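Transcriptional regulator (Enterococcus faecalis, PDB 3QFI) is of unknown function but belongs to the LytR-CpsA-Psr family of cell-envelope proteins. Local coordinates at residues V47-P52 against K56-S61; S251-Q256 against L265-S270; I109-L114 against T151-A156; L62-L67 against R157-D162. One frame throughout, in Å; residues are numbered along the deposited sequence.

From the N terminus, contact 1 comes first and closes the shortest loop, a hairpin between neighbouring strands of the central sheet. The chain runs straight from its second strand into 62-67, the opening side of contact 4, and Val47 packs on Leu62 where the two contacts touch. Contact 4 closes about 90 residues later at 157-162, and the whole of contact 3 falls within that span; its second segment, 151-156, leads directly into 157-162. Contact 3 joins two helices, whereas contact 4 brings together the loop after strand 56-62 and the loop before helix 166-184. Contact 2 follows in series near the C terminus, tying helix 249-262 to the loop that leads into helix 269-280.

Contact 1. Residues V47-P52 against K56-S61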
loop_
_atom_site.group_PDB
_atom_site.type_symbol
_atom_site.label_atom_id
_atom_site.label_comp_id
_atom_site.label_asym_id
_atom_site.label_seq_id
_atom_site.Cartn_x
_atom_site.Cartn_y
_atom_site.Cartn_z
ATOM N N VAL A 47 0.975 1.919 -1.335
ATOM C CA VAL A 47 1.919 2.985 -1.631
ATOM C C VAL A 47 1.595 4.192 -0.772
ATOM O O VAL A 47 0.431 4.566 -0.621
ATOM C CB VAL A 47 1.878 3.422 -3.102
ATOM C CG1 VAL A 47 2.865 4.560 -3.319
ATOM C CG2 VAL A 47 2.223 2.248 -4.012
ATOM N N VAL A 48 2.631 4.791 -0.198
ATOM C CA VAL A 48 2.459 5.961 0.660
ATOM C C VAL A 48 3.371 7.086 0.191
ATOM O O VAL A 48 4.525 6.844 -0.165
ATOM C CB VAL A 48 2.798 5.630 2.143
ATOM C CG1 VAL A 48 2.728 6.888 2.998
ATOM C CG2 VAL A 48 1.837 4.591 2.670
ATOM N N THR A 49 2.847 8.309 0.157
ATOM C CA THR A 49 3.657 9.460 -0.233
ATOM C C THR A 49 3.792 10.391 0.967
ATOM O O THR A 49 2.798 10.808 1.567
ATOM C CB THR A 49 3.058 10.259 -1.429
ATOM O OG1 THR A 49 1.703 10.632 -1.148
ATOM C CG2 THR A 49 3.124 9.434 -2.705
ATOM N N ILE A 50 5.035 10.687 1.324
ATOM C CA ILE A 50 5.329 11.555 2.449
ATOM C C ILE A 50 5.673 12.927 1.874
ATOM O O ILE A 50 6.689 13.087 1.192
ATOM C CB ILE A 50 6.526 10.988 3.266
ATOM C CG1 ILE A 50 6.321 9.486 3.497
ATOM C CG2 ILE A 50 6.655 11.700 4.619
ATOM C CD1 ILE A 50 5.059 9.146 4.254
ATOM N N ASN A 51 4.801 13.906 2.121
ATOM C CA ASN A 51 5.013 15.266 1.638
ATOM C C ASN A 51 4.897 16.266 2.775
ATOM O O ASN A 51 3.819 16.772 3.062
ATOM C CB ASN A 51 4.007 15.636 0.552
ATOM C CG ASN A 51 4.230 17.043 0.017
ATOM O OD1 ASN A 51 5.314 17.371 -0.489
ATOM N ND2 ASN A 51 3.209 17.886 0.134
ATOM N N PRO A 52 6.018 16.563 3.440
ATOM C CA PRO A 52 6.012 17.515 4.550
ATOM C C PRO A 52 5.683 18.940 4.113
ATOM O O PRO A 52 5.197 19.731 4.907
ATOM C CB PRO A 52 7.423 17.387 5.121
ATOM C CG PRO A 52 8.246 17.050 3.912
ATOM C CD PRO A 52 7.375 16.041 3.195
ATOM N N LYS A 56 1.251 16.192 4.946
ATOM C CA LYS A 56 0.309 15.107 4.659
ATOM C C LYS A 56 0.963 13.870 4.012
ATOM O O LYS A 56 2.044 13.955 3.421
ATOM C CB LYS A 56 -0.815 15.650 3.758
ATOM C CG LYS A 56 -1.971 14.682 3.502
ATOM C CD LYS A 56 -3.255 15.387 3.001
ATOM C CE LYS A 56 -3.234 15.701 1.509
ATOM N NZ LYS A 56 -2.081 16.553 1.122
ATOM N N SER A 57 0.298 12.724 4.160
ATOM C CA SER A 57 0.746 11.459 3.578
ATOM C C SER A 57 -0.463 10.818 2.931
ATOM O O SER A 57 -1.550 10.812 3.505
ATOM C CB SER A 57 1.319 10.499 4.629
ATOM O OG SER A 57 2.616 10.890 5.035
ATOM N N THR A 58 -0.256 10.268 1.743
ATOM C CA THR A 58 -1.325 9.655 0.981
ATOM C C THR A 58 -1.053 8.171 0.773
ATOM O O THR A 58 -0.054 7.787 0.149
ATOM C CB THR A 58 -1.436 10.342 -0.382
ATOM O OG1 THR A 58 -1.292 11.757 -0.210
ATOM C CG2 THR A 58 -2.765 10.052 -1.028
ATOM N N MET A 59 -1.947 7.351 1.318
ATOM C CA MET A 59 -1.869 5.899 1.213
ATOM C C MET A 59 -2.599 5.513 -0.058
ATOM O O MET A 59 -3.523 6.199 -0.493
ATOM C CB MET A 59 -2.541 5.234 2.415
ATOM C CG MET A 59 -1.881 5.537 3.753
ATOM S SD MET A 59 -2.787 4.771 5.138
ATOM C CE MET A 59 -1.553 3.649 5.772
ATOM N N ILE A 60 -2.186 4.405 -0.648
ATOM C CA ILE A 60 -2.785 3.964 -1.887
ATOM C C ILE A 60 -2.788 2.449 -1.935
ATOM O O ILE A 60 -1.745 1.817 -2.039
ATOM C CB ILE A 60 -1.991 4.540 -3.109
ATOM C CG1 ILE A 60 -2.881 5.437 -3.955
ATOM C CG2 ILE A 60 -1.474 3.427 -3.985
ATOM C CD1 ILE A 60 -4.008 4.710 -4.653
ATOM N N SER A 61 -3.971 1.872 -1.824
ATOM C CA SER A 61 -4.126 0.435 -1.888
ATOM C C SER A 61 -4.140 0.037 -3.354
ATOM O O SER A 61 -4.788 0.702 -4.174
ATOM C CB SER A 61 -5.461 0.022 -1.282
ATOM O OG SER A 61 -5.509 0.260 0.112
#
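In Thr49 the hydroxyl is turned between the backbone N and the carbonyl carbon (chi1 54°), which brings OG1 against the neighbouring strand, 3.2 Å from Thr58 CB. The two threonines stand side by side on one face of the sheet. Beneath them the strands 47-51 and 56-61 run antiparallel, their axes at 169°. Thr49 and Thr58 form a hydrogen-bonded pair: Thr49 N gives to Thr58 O at 2.9 Å, and Thr58 N returns the bond to Thr49 O at 3.1 Å. Asn51 and Lys56 exchange bonds in the same way next to the turn, and at the other end Val47 N bonds Ile60 O at 2.8 Å.

Side chains alternate between the faces. Val47 shares the threonine face with Ile60, its CB 3.5 Å from Ile60 CG2. The other face carries Val48 beside Met59 (CG2 to CG, 4.0 Å) and Ile50 beside Ser57, whose OG is hydrogen-bonded to Ala223 O. Met59 continues onto Val177 of helix 166-184, whereas Gln262 of helix 249-262 packs on Thr49 and Thr58. Lys56 turns its amine to Glu54 in a salt bridge. This is a beta hairpin within a mixed sheet, strand 44-51 paired also with 22-28 and strand 56-62 with the outermost strand 227-230, and helices pack on both faces as in an alpha-beta-alpha sandwich.

Contact 2. Residues S251-Q256 against L265-S270; sequences SLYKTQ and LKEHAS
Tyr253 extends its ring from the helix toward the chain at Glu267 to Ala269 and lies obliquely against the backbone there, its CE1 3.6 Å from His268 O. The ring is carried outward by an extended first torsion (chi1 -177°), which sets CG opposite the backbone N. Glu267 meets it at the hydroxyl end: OE2 approaches the ring edge near its plane, and the carboxylate stands almost perpendicular to the ring, at 83°. Tyr253 OH is placed to donate to Glu267 OE2, but it sits too close to the Glu267 side chain in the model, which leaves the bond doubtful. Ala269 borders the hydroxyl end of the ring.

Within the helix, Ser251 O takes two bonds from Thr255, from OG1 at 2.9 Å and from N at 3.1 Å, reaching it from opposite faces of the carbonyl plane. His268 turns its imidazole away from the tyrosine, and its ND1 bonds Asp100. Tyr253 also touches Arg272 and Asp275 of helix 269-280, so the ring spans from helix 249-262 to the loop leading into that helix and to the helix itself, while Thr255 packs on Leu232 between strands 227-230 and 234-238.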
loop_
_atom_site.group_PDB
_atom_site.type_symbol
_atom_site.label_atom_id
_atom_site.label_comp_id
_atom_site.label_asym_id
_atom_site.label_seq_id
_atom_site.Cartn_x
_atom_site.Cartn_y
_atom_site.Cartn_z
ATOM N N SER A 251 -9.580 8.273 -14.676
ATOM C CA SER A 251 -9.493 8.316 -13.216
ATOM C C SER A 251 -8.044 8.000 -12.827
ATOM O O SER A 251 -7.546 8.500 -11.812
ATOM C CB SER A 251 -10.415 7.284 -12.564
ATOM O OG SER A 251 -10.036 7.074 -11.215
ATOM N N LEU A 252 -7.379 7.182 -13.654
ATOM C CA LEU A 252 -5.981 6.781 -13.457
ATOM C C LEU A 252 -5.055 7.987 -13.583
ATOM O O LEU A 252 -4.167 8.192 -12.757
ATOM C CB LEU A 252 -5.545 5.742 -14.506
ATOM C CG LEU A 252 -4.429 4.731 -14.147
ATOM C CD1 LEU A 252 -3.752 4.191 -15.404
ATOM C CD2 LEU A 252 -3.392 5.386 -13.254
ATOM N N TYR A 253 -5.246 8.771 -14.641
ATOM C CA TYR A 253 -4.406 9.941 -14.853
ATOM C C TYR A 253 -4.518 10.895 -13.688
ATOM O O TYR A 253 -3.514 11.383 -13.185
ATOM C CB TYR A 253 -4.776 10.678 -16.150
ATOM C CG TYR A 253 -3.863 11.863 -16.454
ATOM C CD1 TYR A 253 -2.472 11.725 -16.419
ATOM C CD2 TYR A 253 -4.384 13.119 -16.755
ATOM C CE1 TYR A 253 -1.631 12.797 -16.667
ATOM C CE2 TYR A 253 -3.541 14.208 -17.012
ATOM C CZ TYR A 253 -2.164 14.034 -16.960
ATOM O OH TYR A 253 -1.321 15.100 -17.184
ATOM N N LYS A 254 -5.743 11.161 -13.258
ATOM C CA LYS A 254 -5.963 12.072 -12.145
ATOM C C LYS A 254 -5.187 11.569 -10.916
ATOM O O LYS A 254 -4.491 12.332 -10.249
ATOM C CB LYS A 254 -7.465 12.172 -11.849
ATOM C CG LYS A 254 -7.806 13.035 -10.647
ATOM C CD LYS A 254 -9.263 12.900 -10.266
ATOM C CE LYS A 254 -9.496 13.535 -8.917
ATOM N NZ LYS A 254 -8.637 12.903 -7.865
ATOM N N THR A 255 -5.297 10.279 -10.629
ATOM C CA THR A 255 -4.583 9.697 -9.503
ATOM C C THR A 255 -3.074 9.885 -9.645
ATOM O O THR A 255 -2.392 10.228 -8.684
ATOM C CB THR A 255 -4.835 8.211 -9.410
ATOM O OG1 THR A 255 -6.241 7.973 -9.322
ATOM C CG2 THR A 255 -4.128 7.626 -8.190
ATOM N N GLN A 256 -2.564 9.630 -10.844
ATOM C CA GLN A 256 -1.141 9.771 -11.137
ATOM C C GLN A 256 -0.658 11.185 -10.940
ATOM O O GLN A 256 0.388 11.424 -10.346
ATOM C CB GLN A 256 -0.838 9.370 -12.581
ATOM C CG GLN A 256 -0.778 7.881 -12.812
ATOM C CD GLN A 256 -0.864 7.538 -14.266
ATOM O OE1 GLN A 256 -0.629 6.403 -14.662
ATOM N NE2 GLN A 256 -1.214 8.523 -15.081
ATOM N N LEU A 265 6.432 16.761 -8.071
ATOM C CA LEU A 265 6.624 16.526 -9.501
ATOM C C LEU A 265 5.546 17.251 -10.281
ATOM O O LEU A 265 4.516 17.639 -9.725
ATOM C CB LEU A 265 6.567 15.033 -9.823
ATOM C CG LEU A 265 7.663 14.197 -9.163
ATOM C CD1 LEU A 265 7.413 12.724 -9.438
ATOM C CD2 LEU A 265 9.031 14.621 -9.703
ATOM N N LYS A 266 5.789 17.433 -11.572
ATOM C CA LYS A 266 4.840 18.126 -12.428
ATOM C C LYS A 266 3.936 17.152 -13.171
ATOM O O LYS A 266 4.153 15.938 -13.168
ATOM C CB LYS A 266 5.589 19.025 -13.425
ATOM C CG LYS A 266 6.338 20.212 -12.783
ATOM C CD LYS A 266 7.232 20.931 -13.806
ATOM C CE LYS A 266 7.851 22.223 -13.255
ATOM N NZ LYS A 266 8.797 22.010 -12.123
ATOM N N GLU A 267 2.904 17.697 -13.793
ATOM C CA GLU A 267 1.966 16.886 -14.541
ATOM C C GLU A 267 2.671 16.205 -15.719
ATOM O O GLU A 267 3.535 16.793 -16.362
ATOM C CB GLU A 267 0.829 17.763 -15.048
ATOM C CG GLU A 267 -0.350 16.969 -15.525
ATOM C CD GLU A 267 -1.434 17.829 -16.131
ATOM O OE1 GLU A 267 -1.972 18.702 -15.414
ATOM O OE2 GLU A 267 -1.740 17.632 -17.330
ATOM N N HIS A 268 2.307 14.959 -15.991
ATOM C CA HIS A 268 2.909 14.212 -17.090
ATOM C C HIS A 268 1.863 13.880 -18.144
ATOM O O HIS A 268 1.537 12.715 -18.346
ATOM C CB HIS A 268 3.523 12.915 -16.578
ATOM C CG HIS A 268 4.486 12.298 -17.535
ATOM N ND1 HIS A 268 5.068 11.067 -17.319
ATOM C CD2 HIS A 268 5.016 12.768 -18.688
ATOM C CE1 HIS A 268 5.918 10.809 -18.297
ATOM N NE2 HIS A 268 5.906 11.825 -19.140
ATOM N N ALA A 269 1.349 14.912 -18.809
ATOM C CA ALA A 269 0.316 14.774 -19.834
ATOM C C ALA A 269 0.521 13.620 -20.805
ATOM O O ALA A 269 -0.434 13.080 -21.361
ATOM C CB ALA A 269 0.190 16.072 -20.606
ATOM N N SER A 270 1.774 13.261 -21.021
ATOM C CA SER A 270 2.108 12.169 -21.920
ATOM C C SER A 270 1.583 10.848 -21.362
ATOM O O SER A 270 1.317 9.906 -22.110
ATOM C CB SER A 270 3.628 12.105 -22.100
ATOM O OG SER A 270 4.004 11.028 -22.923
#

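Contact 3. Residues I109-L114 against T151-A156; sequences INMKGL and TGLAYA
Packing between apolar side chains accounts for most of this contact, with Leu153 inserted between Met111 and Leu114. Its two methyls divide the work. CD2 slides past Leu114, whose side chain runs in the opposite direction, and lies 3.7 Å from Leu114 CD2 and 3.8 Å from Leu114 CG. CD1 rests against the first turn of the facing helix, 4.0 Å from Met111 CB. Met111 bends back at chi2 (-56°) and at the following torsion, which brings its sulfur over the same leucine, with SD 4.1 Å from Leu153 CD2.

The polar atoms contribute by simple proximity: Leu153 CD1 also lies against Met111 O, and no hydrogen bond crosses between the segments. Hydrogen bonds instead run along each helix. Leu114 N bonds Asn110 O at 2.9 Å, and Ala156 N bonds Gly152 O at 3.2 Å. Asn110 occupies the N-cap position, yet its side chain turns to Asn203 in a weak bond and does not cap. At the start of the other helix, Thr151 N is hydrogen-bonded to Asp148 OD2.

Between these segments of helices 111-120 and 150-156 the contact is therefore almost wholly apolar, with no hydrogen bond to fix their relative rotation.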
loop_
_atom_site.group_PDB
_atom_site.type_symbol
_atom_site.label_atom_id
_atom_site.label_comp_id
_atom_site.label_asym_id
_atom_site.label_seq_id
_atom_site.Cartn_x
_atom_site.Cartn_y
_atom_site.Cartn_z
ATOM N N ILE A 109 7.039 -7.089 4.654
ATOM C CA ILE A 109 6.767 -7.567 6.006
ATOM C C ILE A 109 5.994 -8.885 5.948
ATOM O O ILE A 109 5.045 -9.021 5.168
ATOM C CB ILE A 109 5.908 -6.551 6.790
ATOM C CG1 ILE A 109 6.267 -5.124 6.336
ATOM C CG2 ILE A 109 6.125 -6.743 8.302
ATOM C CD1 ILE A 109 5.453 -4.005 7.004
ATOM N N ASN A 110 6.416 -9.848 6.768
ATOM C CA ASN A 110 5.772 -11.162 6.882
ATOM C C ASN A 110 4.577 -11.013 7.803
ATOM O O ASN A 110 4.380 -9.968 8.409
ATOM C CB ASN A 110 6.703 -12.176 7.555
ATOM C CG ASN A 110 7.775 -12.689 6.640
ATOM O OD1 ASN A 110 8.651 -13.455 7.067
ATOM N ND2 ASN A 110 7.720 -12.286 5.369
ATOM N N MET A 111 3.813 -12.087 7.931
ATOM C CA MET A 111 2.666 -12.094 8.811
ATOM C C MET A 111 3.161 -12.221 10.258
ATOM O O MET A 111 2.504 -11.758 11.197
ATOM C CB MET A 111 1.723 -13.239 8.424
ATOM C CG MET A 111 1.082 -13.053 7.042
ATOM S SD MET A 111 0.167 -11.477 6.834
ATOM C CE MET A 111 1.431 -10.403 6.053
ATOM N N LYS A 112 4.325 -12.843 10.439
ATOM C CA LYS A 112 4.925 -12.981 11.771
ATOM C C LYS A 112 5.505 -11.632 12.185
ATOM O O LYS A 112 5.395 -11.229 13.338
ATOM C CB LYS A 112 6.052 -14.026 11.771
ATOM C CG LYS A 112 5.579 -15.465 11.922
ATOM C CD LYS A 112 6.744 -16.449 11.899
ATOM C CE LYS A 112 6.292 -17.836 12.334
ATOM N NZ LYS A 112 5.838 -17.835 13.754
ATOM N N GLY A 113 6.118 -10.936 11.234
ATOM C CA GLY A 113 6.699 -9.637 11.531
ATOM C C GLY A 113 5.627 -8.589 11.764
ATOM O O GLY A 113 5.772 -7.713 12.625
ATOM N N LEU A 114 4.548 -8.666 10.991
ATOM C CA LEU A 114 3.470 -7.714 11.158
ATOM C C LEU A 114 2.806 -7.947 12.501
ATOM O O LEU A 114 2.296 -7.014 13.125
ATOM C CB LEU A 114 2.435 -7.833 10.038
ATOM C CG LEU A 114 1.139 -7.047 10.293
ATOM C CD1 LEU A 114 1.434 -5.610 10.707
ATOM C CD2 LEU A 114 0.282 -7.088 9.044
ATOM N N THR A 151 -4.959 -10.673 17.120
ATOM C CA THR A 151 -6.230 -10.131 16.618
ATOM C C THR A 151 -5.998 -9.011 15.615
ATOM O O THR A 151 -6.939 -8.503 14.998
ATOM C CB THR A 151 -7.158 -9.583 17.752
ATOM O OG1 THR A 151 -6.644 -8.343 18.248
ATOM C CG2 THR A 151 -7.271 -10.581 18.889
ATOM N N GLY A 152 -4.740 -8.616 15.468
ATOM C CA GLY A 152 -4.399 -7.574 14.521
ATOM C C GLY A 152 -4.340 -8.186 13.132
ATOM O O GLY A 152 -4.820 -7.592 12.172
ATOM N N LEU A 153 -3.760 -9.376 13.013
ATOM C CA LEU A 153 -3.685 -10.021 11.707
ATOM C C LEU A 153 -5.051 -10.365 11.161
ATOM O O LEU A 153 -5.297 -10.238 9.965
ATOM C CB LEU A 153 -2.859 -11.305 11.760
ATOM C CG LEU A 153 -1.347 -11.140 11.692
ATOM C CD1 LEU A 153 -0.722 -12.516 11.478
ATOM C CD2 LEU A 153 -0.978 -10.197 10.534
ATOM N N ALA A 154 -5.942 -10.820 12.032
ATOM C CA ALA A 154 -7.282 -11.189 11.592
ATOM C C ALA A 154 -8.031 -9.981 11.027
ATOM O O ALA A 154 -8.638 -10.072 9.966
ATOM C CB ALA A 154 -8.059 -11.810 12.751
ATOM N N TYR A 155 -7.962 -8.854 11.731
ATOM C CA TYR A 155 -8.622 -7.624 11.316
ATOM C C TYR A 155 -8.121 -7.149 9.954
ATOM O O TYR A 155 -8.878 -6.603 9.153
ATOM C CB TYR A 155 -8.390 -6.518 12.357
ATOM C CG TYR A 155 -9.145 -5.232 12.065
ATOM C CD1 TYR A 155 -10.532 -5.169 12.214
ATOM C CD2 TYR A 155 -8.480 -4.094 11.577
ATOM C CE1 TYR A 155 -11.246 -4.011 11.878
ATOM C CE2 TYR A 155 -9.192 -2.927 11.235
ATOM C CZ TYR A 155 -10.578 -2.908 11.389
ATOM O OH TYR A 155 -11.305 -1.811 11.014
ATOM N N ALA A 156 -6.836 -7.357 9.700
ATOM C CA ALA A 156 -6.226 -6.950 8.442
ATOM C C ALA A 156 -6.548 -7.946 7.337
ATOM O O ALA A 156 -6.725 -7.567 6.184
ATOM C CB ALA A 156 -4.717 -6.837 8.619
#

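Contact 4. Residues L62-L67 against R157-D162; sequences LDRDIL and RMRHED
Arg64 sets out toward Arg159 from a CB that already points to the facing loop; its CG is tucked between the two backbone neighbours of CA (chi1 66°), and from there the chain runs on toward the other arginine. CD is the first atom to come near, 4.2 Å from Arg159 NH1. A bend at chi3 then turns the guanidinium so that one face looks at the incoming arginine. NE lies 3.8 Å from Arg159 NH2, and CZ has Arg159 NH1 at 3.7 Å. Arg159 NH1 stands over the centre of the group, 3.6 Å above its plane. At the tip, Arg64 NH2 is modelled beside Arg159 NH2; both are donors, and no hydrogen bond joins them.

Arg159 approaches from the opposite direction and presents its edge, so that the two guanidinium planes are 81° apart. Its NH1 also has a long, weak ion pair with Asp166, while Arg169 draws close to both arginines.

The loop holding Arg64 is a type I turn from Asp63 to Ile66, and Asp63 OD1 accepts from Asp65 N in an Asx turn. Asp65 in turn makes a salt bridge with Lys78. The acids Asp63 and Asp166 also lie close together, where the loop after strand 56-62 faces the loop before helix 166-184. Arg64, Arg159 and Arg169, gathered beside them, are consistent with the anion-binding pocket of LytR-CpsA-Psr relatives.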
loop_
_atom_site.group_PDB
_atom_site.type_symbol
_atom_site.label_atom_id
_atom_site.label_comp_id
_atom_site.label_asym_id
_atom_site.label_seq_id
_atom_site.Cartn_x
_atom_site.Cartn_y
_atom_site.Cartn_z
ATOM N N LEU A 62 -3.429 -1.033 -3.694
ATOM C CA LEU A 62 -3.433 -1.526 -5.070
ATOM C C LEU A 62 -4.105 -2.900 -5.085
ATOM O O LEU A 62 -3.623 -3.844 -4.458
ATOM C CB LEU A 62 -2.004 -1.640 -5.607
ATOM C CG LEU A 62 -1.297 -0.292 -5.766
ATOM C CD1 LEU A 62 0.190 -0.485 -5.946
ATOM C CD2 LEU A 62 -1.902 0.442 -6.948
ATOM N N ASP A 63 -5.227 -3.004 -5.786
ATOM C CA ASP A 63 -5.949 -4.270 -5.891
ATOM C C ASP A 63 -5.077 -5.263 -6.662
ATOM O O ASP A 63 -4.426 -4.890 -7.631
ATOM C CB ASP A 63 -7.280 -4.070 -6.623
ATOM C CG ASP A 63 -8.145 -5.320 -6.624
ATOM O OD1 ASP A 63 -7.727 -6.364 -7.180
ATOM O OD2 ASP A 63 -9.260 -5.258 -6.068
ATOM N N ARG A 64 -5.070 -6.517 -6.223
ATOM C CA ARG A 64 -4.270 -7.555 -6.858
ATOM C C ARG A 64 -4.772 -7.932 -8.248
ATOM O O ARG A 64 -4.022 -8.466 -9.070
ATOM C CB ARG A 64 -4.235 -8.811 -5.972
ATOM C CG ARG A 64 -5.586 -9.527 -5.806
ATOM C CD ARG A 64 -5.494 -10.749 -4.874
ATOM N NE ARG A 64 -5.162 -10.341 -3.508
ATOM C CZ ARG A 64 -5.069 -11.157 -2.455
ATOM N NH1 ARG A 64 -5.280 -12.465 -2.577
ATOM N NH2 ARG A 64 -4.769 -10.650 -1.265
ATOM N N ASP A 65 -6.038 -7.663 -8.519
ATOM C CA ASP A 65 -6.588 -8.012 -9.820
ATOM C C ASP A 65 -6.392 -6.924 -10.873
ATOM O O ASP A 65 -6.869 -7.043 -11.997
ATOM C CB ASP A 65 -8.071 -8.341 -9.669
ATOM C CG ASP A 65 -8.312 -9.500 -8.716
ATOM O OD1 ASP A 65 -9.285 -9.438 -7.929
ATOM O OD2 ASP A 65 -7.530 -10.482 -8.763
ATOM N N ILE A 66 -5.686 -5.860 -10.526
ATOM C CA ILE A 66 -5.493 -4.806 -11.501
ATOM C C ILE A 66 -4.663 -5.288 -12.691
ATOM O O ILE A 66 -3.631 -5.959 -12.528
ATOM C CB ILE A 66 -4.862 -3.568 -10.850
ATOM C CG1 ILE A 66 -5.828 -3.035 -9.778
ATOM C CG2 ILE A 66 -4.561 -2.516 -11.905
ATOM C CD1 ILE A 66 -5.427 -1.726 -9.141
ATOM N N LEU A 67 -5.133 -4.974 -13.894
ATOM C CA LEU A 67 -4.427 -5.390 -15.107
ATOM C C LEU A 67 -3.468 -4.294 -15.529
ATOM O O LEU A 67 -3.876 -3.143 -15.702
ATOM C CB LEU A 67 -5.423 -5.665 -16.229
ATOM C CG LEU A 67 -4.891 -6.270 -17.515
ATOM C CD1 LEU A 67 -4.380 -7.698 -17.256
ATOM C CD2 LEU A 67 -6.018 -6.292 -18.549
ATOM N N ARG A 157 -6.624 -9.222 7.700
ATOM C CA ARG A 157 -6.916 -10.274 6.738
ATOM C C ARG A 157 -8.315 -10.817 6.971
ATOM O O ARG A 157 -8.575 -11.468 7.980
ATOM C CB ARG A 157 -5.897 -11.407 6.874
ATOM C CG ARG A 157 -5.983 -12.464 5.788
ATOM C CD ARG A 157 -4.954 -13.567 6.013
ATOM N NE ARG A 157 -4.843 -14.472 4.866
ATOM C CZ ARG A 157 -5.858 -15.164 4.352
ATOM N NH1 ARG A 157 -7.071 -15.062 4.878
ATOM N NH2 ARG A 157 -5.656 -15.961 3.311
ATOM N N MET A 158 -9.214 -10.543 6.038
ATOM C CA MET A 158 -10.588 -11.009 6.138
ATOM C C MET A 158 -11.320 -10.431 4.947
ATOM O O MET A 158 -11.352 -9.211 4.757
ATOM C CB MET A 158 -11.224 -10.533 7.447
ATOM C CG MET A 158 -12.574 -11.159 7.751
ATOM S SD MET A 158 -13.858 -10.631 6.612
ATOM C CE MET A 158 -14.505 -9.209 7.464
ATOM N N ARG A 159 -11.902 -11.317 4.142
ATOM C CA ARG A 159 -12.615 -10.925 2.928
ATOM C C ARG A 159 -13.888 -11.754 2.773
ATOM O O ARG A 159 -14.294 -12.078 1.657
ATOM C CB ARG A 159 -11.696 -11.151 1.716
ATOM C CG ARG A 159 -12.105 -10.444 0.426
ATOM C CD ARG A 159 -11.079 -10.694 -0.685
ATOM N NE ARG A 159 -9.713 -10.469 -0.212
ATOM C CZ ARG A 159 -8.622 -10.577 -0.965
ATOM N NH1 ARG A 159 -8.718 -10.909 -2.247
ATOM N NH2 ARG A 159 -7.427 -10.357 -0.429
ATOM N N HIS A 160 -14.517 -12.107 3.888
ATOM C CA HIS A 160 -15.732 -12.909 3.824
ATOM C C HIS A 160 -16.855 -12.277 4.627
ATOM O O HIS A 160 -17.939 -12.020 4.104
ATOM C CB HIS A 160 -15.454 -14.323 4.338
ATOM C CG HIS A 160 -14.407 -15.051 3.555
ATOM N ND1 HIS A 160 -14.544 -15.331 2.212
ATOM C CD2 HIS A 160 -13.201 -15.545 3.922
ATOM C CE1 HIS A 160 -13.467 -15.966 1.785
ATOM N NE2 HIS A 160 -12.637 -16.108 2.803
ATOM N N GLU A 161 -16.580 -12.030 5.904
ATOM C CA GLU A 161 -17.554 -11.423 6.796
ATOM C C GLU A 161 -17.747 -9.939 6.490
ATOM O O GLU A 161 -18.397 -9.230 7.252
ATOM C CB GLU A 161 -17.106 -11.576 8.249
ATOM C CG GLU A 161 -17.978 -12.507 9.072
ATOM C CD GLU A 161 -17.714 -13.971 8.776
ATOM O OE1 GLU A 161 -17.780 -14.363 7.579
ATOM O OE2 GLU A 161 -17.448 -14.733 9.742
ATOM N N ASP A 162 -17.173 -9.473 5.383
ATOM C CA ASP A 162 -17.298 -8.075 4.990
ATOM C C ASP A 162 -18.100 -7.902 3.709
ATOM O O ASP A 162 -17.693 -8.342 2.633
ATOM C CB ASP A 162 -15.921 -7.433 4.803
ATOM C CG ASP A 162 -16.009 -6.006 4.270
ATOM O OD1 ASP A 162 -16.746 -5.192 4.858
ATOM O OD2 ASP A 162 -15.337 -5.697 3.268
#